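Local coordinates for protein histidine decarboxylase alpha chain (Lactobacillus sp. 30A, PDB 1IBV) that probably catalyses the pyruvoyl-dependent decarboxylation of histidine to histamine and carbon dioxide, at residues B[26-29]-B[35-38]. Residues are numbered along the deposited sequence; the frame is centred on the assembly and turned at random.
Sequences LFTE and SELP
With chi1 at 73°, Thr28 sets its hydroxyl between its own backbone N and carbonyl carbon, and Glu36, its CG lying opposite the carbonyl carbon and its chain bent at chi2 (-62°), turns its carboxylate to meet it. The two side chains cross at about a right angle. Thr28 OG1 donates a hydrogen bond of 2.8 Å to Glu36 OE2, which accepts it through the anti lone pair, away from OE1; that second oxygen is bonded to Thr30 OG1, so one carboxylate holds two threonines of the same strand. The same torsion leaves the Thr28 methyl beside its own backbone N, where CG2 lies 4.1 Å from Pro38 CA.

Beneath this side-chain link the backbones pair as antiparallel strands of a beta hairpin. Glu29 and Leu37 form a hydrogen-bonded pair: Leu37 N reaches Glu29 O at 2.8 Å, and Glu29 N returns a bond to Leu37 O at 3.1 Å. Both are nearly straight, but each donor lies off the plane of the carbonyl it meets. Leu37 O also receives a CA-H...O contact from Thr28 CA at 3.4 Å. Thr28 and Pro38 make the adjoining non-hydrogen-bonded pair, and the short strand axes run 135° apart.

Glu29 and Leu37 point to the face of the sheet opposite that of Thr28 and Pro38. On their side lies helix 126-151, where Glu29 packs on Ala141 and Ala145 and its OE1 forms a salt bridge with Lys142, while Phe27 engages Lys138 in a cation-pi contact. Strand 27-30 is the outermost strand at this end of the chain's five-stranded mixed sheet, and strand 36-41 joins it to strand 155-166, with a backbone hydrogen bond linking Pro38 and Ser158.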
loop_
_atom_site.group_PDB
_atom_site.type_symbol
_atom_site.label_atom_id
_atom_site.label_comp_id
_atom_site.label_asym_id
_atom_site.label_seq_id
_atom_site.Cartn_x
_atom_site.Cartn_y
_atom_site.Cartn_z
ATOM N N LEU B 26 2.001 42.323 22.089
ATOM C CA LEU B 26 3.067 43.281 22.315
ATOM C C LEU B 26 2.727 44.540 21.535
ATOM O O LEU B 26 3.045 45.649 21.965
ATOM C CB LEU B 26 4.388 42.714 21.827
ATOM C CG LEU B 26 4.916 41.486 22.552
ATOM C CD1 LEU B 26 6.281 41.151 21.989
ATOM C CD2 LEU B 26 5.026 41.772 24.045
ATOM N N PHE B 27 2.116 44.353 20.364
ATOM C CA PHE B 27 1.694 45.454 19.489
ATOM C C PHE B 27 0.971 44.882 18.274
ATOM O O PHE B 27 0.637 43.694 18.268
ATOM C CB PHE B 27 2.889 46.317 19.054
ATOM C CG PHE B 27 3.934 45.568 18.259
ATOM C CD1 PHE B 27 4.863 44.750 18.895
ATOM C CD2 PHE B 27 4.021 45.727 16.878
ATOM C CE1 PHE B 27 5.862 44.089 18.161
ATOM C CE2 PHE B 27 5.011 45.073 16.140
ATOM C CZ PHE B 27 5.936 44.258 16.786
ATOM N N THR B 28 0.705 45.705 17.263
ATOM C CA THR B 28 0.012 45.217 16.073
ATOM C C THR B 28 0.565 45.812 14.798
ATOM O O THR B 28 1.022 46.955 14.790
ATOM C CB THR B 28 -1.517 45.517 16.093
ATOM O OG1 THR B 28 -1.746 46.915 15.866
ATOM C CG2 THR B 28 -2.148 45.092 17.420
ATOM N N GLU B 29 0.455 45.045 13.716
ATOM C CA GLU B 29 0.926 45.451 12.397
ATOM C C GLU B 29 -0.265 45.425 11.450
ATOM O O GLU B 29 -1.051 44.473 11.450
ATOM C CB GLU B 29 1.997 44.478 11.904
ATOM C CG GLU B 29 2.657 44.855 10.574
ATOM C CD GLU B 29 3.617 46.036 10.688
ATOM O OE1 GLU B 29 3.652 46.861 9.744
ATOM O OE2 GLU B 29 4.351 46.122 11.705
ATOM N N SER B 35 -7.066 44.948 8.603
ATOM C CA SER B 35 -7.115 44.368 9.942
ATOM C C SER B 35 -5.766 44.511 10.634
ATOM O O SER B 35 -4.720 44.493 9.969
ATOM C CB SER B 35 -7.497 42.884 9.869
ATOM O OG SER B 35 -6.504 42.124 9.197
ATOM N N GLU B 36 -5.790 44.623 11.955
ATOM C CA GLU B 36 -4.576 44.752 12.738
ATOM C C GLU B 36 -4.127 43.391 13.243
ATOM O O GLU B 36 -4.833 42.766 14.041
ATOM C CB GLU B 36 -4.803 45.702 13.909
ATOM C CG GLU B 36 -4.980 47.160 13.493
ATOM C CD GLU B 36 -3.748 47.738 12.792
ATOM O OE1 GLU B 36 -3.897 48.277 11.670
ATOM O OE2 GLU B 36 -2.635 47.659 13.365
ATOM N N LEU B 37 -2.945 42.951 12.802
ATOM C CA LEU B 37 -2.389 41.653 13.190
ATOM C C LEU B 37 -1.624 41.699 14.503
ATOM O O LEU B 37 -0.545 42.273 14.571
ATOM C CB LEU B 37 -1.460 41.145 12.087
ATOM C CG LEU B 37 -0.619 39.894 12.367
ATOM C CD1 LEU B 37 -1.522 38.729 12.693
ATOM C CD2 LEU B 37 0.246 39.565 11.154
ATOM N N PRO B 38 -2.173 41.102 15.568
ATOM C CA PRO B 38 -1.493 41.099 16.874
ATOM C C PRO B 38 -0.164 40.321 16.864
ATOM O O PRO B 38 -0.079 39.213 16.320
ATOM C CB PRO B 38 -2.527 40.446 17.792
ATOM C CG PRO B 38 -3.324 39.565 16.854
ATOM C CD PRO B 38 -3.491 40.444 15.652
#